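Local structure of PipY (5NLC) at residues 45-50 with 68-73; 190-195 with 204-209. The protein binds pyridoxal 5'-phosphate, the active form of vitamin B6, and is probably involved in keeping its cellular level in balance. All blocks are in the same frame, centred on the assembly; numbering follows the deposited sequence.

Contact 1. Residues 45-50 with 68-73; sequences GENRVQ and HLLGKL
Glu46 grips the 68-73 segment with both of its backbone polar groups: its N donates to His68 O at 3.0 Å, and its O accepts from Leu70 N at 2.9 Å. The first bond arrives almost straight along the axis of the His68 carbonyl (175° at the oxygen). Gly45 CA adds a C-H...O contact to the same His68 O. Past the paired strands the two segments stay linked by a water, which donates to Asn47 O at 2.7 Å and to Lys72 O. Gly71, having no side chain, brings its CA to 3.3 Å from Asn47 O. The segments hold the C-terminal ends of strands 43-46 and 66-69 and the loops after them; these parallel neighbours join through helix 49-56 in a beta-alpha-beta crossover of the modified TIM barrel. Asn47, a pyridoxal 5'-phosphate-binding residue, follows strand 43-46. Leu69 points to the same face as Glu46, whose carboxylate is held by Ser25 and Lys55. With CG of Leu69 anti to its backbone N (chi1 174°), CD1 rests against Glu46 O and Asn47 O, while CD2 meets Val49 CG2 at 3.7 Å. That same Val49 methyl touches Leu73 CD1 at 3.8 Å, and Ala81 of helix 78-84 packs against both leucines. On the face of His68, Leu70 CD1 lies 3.9 Å from Gly45 CA, where Gly45 has no side chain.

Contact 2. Residues 190-195 with 204-209; sequences LSMGMS and EGATWI
Strands 189-191 and 208-211 meet at the seam of the barrel, across the turn that leaves helix 198-203, with a single bridge between Ser191 and Trp208. Leu190 O takes two N-H groups: Thr207 N, at 2.8 Å, lies in the carbonyl plane on a lone pair, whereas Trp208 N, at 3.2 Å, stands 37° above that plane. Leu190 N in turn donates to Thr207 OG1 at 2.9 Å, a hydroxyl placed between backbone N and carbonyl carbon (chi1 62°) and also bonded to Glu189. A valine in place of Thr207 would probably leave Leu190 N without its acceptor and Glu189 without this partner. Farther along, Met192 N reaches Trp208 O at 3.3 Å, and a water joins that oxygen to Ser191 OG, which also bonds His89. The Met192 side chain lies over the turn; in one of its two conformers CG is 3.6 Å from Ala206 CB. Leu190 CD1 comes to 3.5 Å from Gly205 O. Gly205, with positive phi, is the C-prime residue of the Schellman motif ending helix 198-203. At Gly193 a CB would press on Ile209 CG2 and on the preceding carbonyl. Beyond it the loop carries Ser195, a pyridoxal 5'-phosphate-binding residue, as the seventh and eighth strands, 189-191 and 208-211, close the modified TIM barrel of a fold type III protein.

Overall arrangement
Following the chain from its N terminus, contact 1 closes first, bringing strand 66-69 back beside strand 43-46 after helix 49-56. Four more strands of the sheet, 87-91, 112-116, 147-152 and 189-191, are then laid down before contact 2 closes a shorter loop around helix 198-203. The two loops are in series, neither nested nor crossed, and their centres lie about 16 Å apart on opposite sides of the chain's centre. Contact 1 ties successive parallel strands; contact 2 joins the two ends of the strand order. Inside the barrel they touch: the rings of His68 and Trp208 meet edge-to-face, with His68 CE1 3.6 Å from Trp208 CH2.

Contact 1. Residues 45-50 with 68-73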
loop_
_atom_site.group_PDB
_atom_site.type_symbol
_atom_site.label_atom_id
_atom_site.label_comp_id
_atom_site.label_asym_id
_atom_site.label_seq_id
_atom_site.Cartn_x
_atom_site.Cartn_y
_atom_site.Cartn_z
ATOM N N GLY A 45 -7.395 4.251 2.550
ATOM C CA GLY A 45 -6.847 3.897 1.274
ATOM C C GLY A 45 -7.870 4.074 0.135
ATOM O O GLY A 45 -9.086 3.761 0.297
ATOM N N GLU A 46 -7.363 4.541 -1.004
ATOM C CA GLU A 46 -8.192 4.679 -2.202
ATOM C C GLU A 46 -7.479 3.958 -3.345
ATOM O O GLU A 46 -6.265 3.873 -3.356
ATOM C CB GLU A 46 -8.411 6.133 -2.535
ATOM C CG GLU A 46 -9.328 6.897 -1.524
ATOM C CD GLU A 46 -10.818 6.664 -1.723
ATOM O OE1 GLU A 46 -11.230 6.350 -2.877
ATOM O OE2 GLU A 46 -11.616 6.789 -0.719
ATOM N N ASN A 47 -8.239 3.498 -4.328
ATOM C CA ASN A 47 -7.622 2.799 -5.468
ATOM C C ASN A 47 -7.241 3.773 -6.572
ATOM O O ASN A 47 -6.353 3.470 -7.315
ATOM C CB ASN A 47 -8.521 1.735 -6.084
ATOM C CG ASN A 47 -8.558 0.457 -5.280
ATOM O OD1 ASN A 47 -7.860 0.291 -4.252
ATOM N ND2 ASN A 47 -9.412 -0.452 -5.721
ATOM N N ARG A 48 -7.963 4.868 -6.698
ATOM C CA ARG A 48 -7.846 5.818 -7.814
ATOM C C ARG A 48 -7.564 7.206 -7.314
ATOM O O ARG A 48 -8.265 7.702 -6.451
ATOM C CB ARG A 48 -9.153 5.842 -8.635
ATOM C CG ARG A 48 -9.269 4.628 -9.538
ATOM C CD ARG A 48 -10.646 4.424 -10.161
ATOM N NE ARG A 48 -10.790 3.022 -10.577
ATOM C CZ ARG A 48 -11.925 2.428 -10.957
ATOM N NH1 ARG A 48 -13.077 3.105 -11.033
ATOM N NH2 ARG A 48 -11.905 1.131 -11.276
ATOM N N VAL A 49 -6.605 7.881 -7.942
ATOM C CA VAL A 49 -6.168 9.206 -7.499
ATOM C C VAL A 49 -7.327 10.236 -7.463
ATOM O O VAL A 49 -7.530 10.902 -6.440
ATOM C CB VAL A 49 -4.987 9.729 -8.390
ATOM C CG1 VAL A 49 -4.671 11.179 -8.116
ATOM C CG2 VAL A 49 -3.727 8.915 -8.181
ATOM N N GLN A 50 -8.083 10.345 -8.567
ATOM C CA GLN A 50 -9.151 11.369 -8.679
ATOM C C GLN A 50 -10.286 11.198 -7.685
ATOM O O GLN A 50 -10.720 12.169 -7.091
ATOM C CB GLN A 50 -9.704 11.453 -10.104
ATOM C CG GLN A 50 -8.686 11.958 -11.120
ATOM C CD GLN A 50 -8.244 13.432 -10.929
ATOM O OE1 GLN A 50 -7.132 13.796 -11.364
ATOM N NE2 GLN A 50 -9.111 14.288 -10.304
ATOM N N HIS A 68 -3.373 6.504 1.651
ATOM C CA HIS A 68 -2.631 5.441 0.960
ATOM C C HIS A 68 -3.236 5.268 -0.423
ATOM O O HIS A 68 -4.480 5.080 -0.528
ATOM C CB HIS A 68 -2.806 4.128 1.721
ATOM C CG HIS A 68 -2.174 4.110 3.081
ATOM N ND1 HIS A 68 -0.990 3.464 3.328
ATOM C CD2 HIS A 68 -2.539 4.663 4.251
ATOM C CE1 HIS A 68 -0.641 3.644 4.589
ATOM N NE2 HIS A 68 -1.597 4.314 5.192
ATOM N N LEU A 69 -2.418 5.286 -1.478
ATOM C CA LEU A 69 -2.872 4.952 -2.788
ATOM C C LEU A 69 -2.556 3.491 -3.032
ATOM O O LEU A 69 -1.418 3.048 -2.944
ATOM C CB LEU A 69 -2.198 5.870 -3.852
ATOM C CG LEU A 69 -2.493 5.500 -5.292
ATOM C CD1 LEU A 69 -3.982 5.640 -5.560
ATOM C CD2 LEU A 69 -1.744 6.401 -6.242
ATOM N N LEU A 70 -3.599 2.727 -3.372
ATOM C CA LEU A 70 -3.504 1.319 -3.436
ATOM C C LEU A 70 -3.570 0.732 -4.844
ATOM O O LEU A 70 -3.294 -0.449 -5.000
ATOM C CB LEU A 70 -4.629 0.722 -2.596
ATOM C CG LEU A 70 -4.633 1.099 -1.112
ATOM C CD1 LEU A 70 -5.894 0.506 -0.475
ATOM C CD2 LEU A 70 -3.361 0.697 -0.444
ATOM N N GLY A 71 -4.055 1.463 -5.827
ATOM C CA GLY A 71 -4.235 0.906 -7.135
ATOM C C GLY A 71 -3.231 1.476 -8.115
ATOM O O GLY A 71 -2.359 2.269 -7.753
ATOM N N LYS A 72 -3.449 1.130 -9.375
ATOM C CA LYS A 72 -2.511 1.398 -10.485
ATOM C C LYS A 72 -2.314 2.897 -10.604
ATOM O O LYS A 72 -3.264 3.634 -10.587
ATOM C CB LYS A 72 -3.125 0.850 -11.772
ATOM C CG LYS A 72 -2.500 1.248 -13.106
ATOM C CD LYS A 72 -1.114 0.649 -13.259
ATOM C CE LYS A 72 -0.531 1.059 -14.633
ATOM N NZ LYS A 72 0.869 0.608 -14.801
ATOM N N LEU A 73 -1.095 3.344 -10.774
ATOM C CA LEU A 73 -0.830 4.774 -10.868
ATOM C C LEU A 73 -0.179 4.975 -12.205
ATOM O O LEU A 73 0.898 4.442 -12.447
ATOM C CB LEU A 73 0.087 5.216 -9.744
ATOM C CG LEU A 73 0.567 6.669 -9.796
ATOM C CD1 LEU A 73 -0.599 7.665 -9.915
ATOM C CD2 LEU A 73 1.475 7.039 -8.635
HETATM O O HOH W 1 -6.004 3.426 -9.998
#

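Contact 2. Residues 190-195 with 204-209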
loop_
_atom_site.group_PDB
_atom_site.type_symbol
_atom_site.label_atom_id
_atom_site.label_comp_id
_atom_site.label_asym_id
_atom_site.label_seq_id
_atom_site.Cartn_x
_atom_site.Cartn_y
_atom_site.Cartn_z
ATOM N N LEU A 190 5.581 -4.968 4.469
ATOM C CA LEU A 190 4.981 -5.888 3.526
ATOM C C LEU A 190 3.501 -5.544 3.384
ATOM O O LEU A 190 2.717 -5.790 4.306
ATOM C CB LEU A 190 5.157 -7.318 4.041
ATOM C CG LEU A 190 6.512 -7.977 3.868
ATOM C CD1 LEU A 190 6.576 -9.316 4.610
ATOM C CD2 LEU A 190 6.968 -8.067 2.431
ATOM N N SER A 191 3.150 -5.007 2.231
ATOM C CA SER A 191 1.827 -4.535 1.923
ATOM C C SER A 191 1.159 -5.689 1.139
ATOM O O SER A 191 1.389 -5.848 -0.017
ATOM C CB SER A 191 1.850 -3.269 1.082
ATOM O OG SER A 191 0.482 -2.923 0.898
ATOM N N MET A 192 0.434 -6.538 1.834
ATOM C CA MET A 192 -0.156 -7.753 1.275
ATOM C C MET A 192 -1.355 -8.128 2.174
ATOM O O MET A 192 -1.285 -7.948 3.363
ATOM C CB MET A 192 0.860 -8.924 1.190
ATOM C CG MET A 192 1.565 -9.333 2.489
ATOM S SD MET A 192 2.942 -10.518 2.230
ATOM C CE MET A 192 3.330 -11.036 3.874
ATOM N N GLY A 193 -2.424 -8.642 1.591
ATOM C CA GLY A 193 -3.622 -9.055 2.335
ATOM C C GLY A 193 -4.774 -8.105 2.015
ATOM O O GLY A 193 -4.690 -6.929 2.332
ATOM N N MET A 194 -5.815 -8.621 1.381
ATOM C CA MET A 194 -6.977 -7.862 1.015
ATOM C C MET A 194 -8.204 -8.534 1.645
ATOM O O MET A 194 -8.054 -9.439 2.507
ATOM C CB MET A 194 -7.043 -7.666 -0.502
ATOM C CG MET A 194 -6.805 -8.857 -1.421
ATOM S SD MET A 194 -8.085 -10.113 -1.312
ATOM C CE MET A 194 -9.389 -9.396 -2.300
ATOM N N SER A 195 -9.396 -8.155 1.213
ATOM C CA SER A 195 -10.621 -8.497 1.952
ATOM C C SER A 195 -10.781 -9.976 2.224
ATOM O O SER A 195 -11.137 -10.340 3.311
ATOM C CB SER A 195 -11.865 -7.959 1.197
ATOM O OG SER A 195 -11.796 -8.486 -0.131
ATOM N N GLU A 204 1.822 -14.671 7.315
ATOM C CA GLU A 204 3.076 -14.648 6.613
ATOM C C GLU A 204 3.846 -13.327 6.746
ATOM O O GLU A 204 4.839 -13.127 6.035
ATOM C CB GLU A 204 2.888 -14.988 5.170
ATOM C CG GLU A 204 2.284 -16.338 4.906
ATOM C CD GLU A 204 3.085 -17.503 5.440
ATOM O OE1 GLU A 204 4.315 -17.382 5.539
ATOM O OE2 GLU A 204 2.450 -18.514 5.816
ATOM N N GLY A 205 3.436 -12.479 7.670
ATOM C CA GLY A 205 4.259 -11.356 8.106
ATOM C C GLY A 205 3.859 -10.021 7.493
ATOM O O GLY A 205 4.653 -9.074 7.533
ATOM N N ALA A 206 2.650 -9.912 6.907
ATOM C CA ALA A 206 2.151 -8.577 6.415
ATOM C C ALA A 206 2.240 -7.520 7.487
ATOM O O ALA A 206 1.939 -7.775 8.674
ATOM C CB ALA A 206 0.690 -8.637 5.949
ATOM N N THR A 207 2.615 -6.339 7.100
ATOM C CA THR A 207 2.530 -5.201 7.997
ATOM C C THR A 207 1.391 -4.223 7.648
ATOM O O THR A 207 1.028 -3.403 8.489
ATOM C CB THR A 207 3.853 -4.449 8.057
ATOM O OG1 THR A 207 4.175 -3.928 6.762
ATOM C CG2 THR A 207 5.034 -5.399 8.612
ATOM N N TRP A 208 0.900 -4.230 6.419
ATOM C CA TRP A 208 -0.207 -3.380 6.012
ATOM C C TRP A 208 -1.219 -4.295 5.361
ATOM O O TRP A 208 -0.851 -4.932 4.392
ATOM C CB TRP A 208 0.213 -2.372 4.933
ATOM C CG TRP A 208 1.099 -1.265 5.348
ATOM C CD1 TRP A 208 2.368 -1.063 4.895
ATOM C CD2 TRP A 208 0.767 -0.092 6.140
ATOM N NE1 TRP A 208 2.850 0.148 5.351
ATOM C CE2 TRP A 208 1.916 0.737 6.166
ATOM C CE3 TRP A 208 -0.351 0.320 6.838
ATOM C CZ2 TRP A 208 1.961 1.932 6.897
ATOM C CZ3 TRP A 208 -0.324 1.555 7.550
ATOM C CH2 TRP A 208 0.828 2.307 7.604
ATOM N N ILE A 209 -2.453 -4.367 5.869
ATOM C CA ILE A 209 -3.522 -5.043 5.175
ATOM C C ILE A 209 -4.623 -4.052 4.742
ATOM O O ILE A 209 -4.729 -2.974 5.304
ATOM C CB ILE A 209 -4.147 -6.195 5.999
ATOM C CG1 ILE A 209 -4.785 -5.683 7.294
ATOM C CG2 ILE A 209 -3.059 -7.215 6.315
ATOM C CD1 ILE A 209 -5.568 -6.710 8.044
HETATM O O HOH W 2 -1.814 -4.085 1.815
#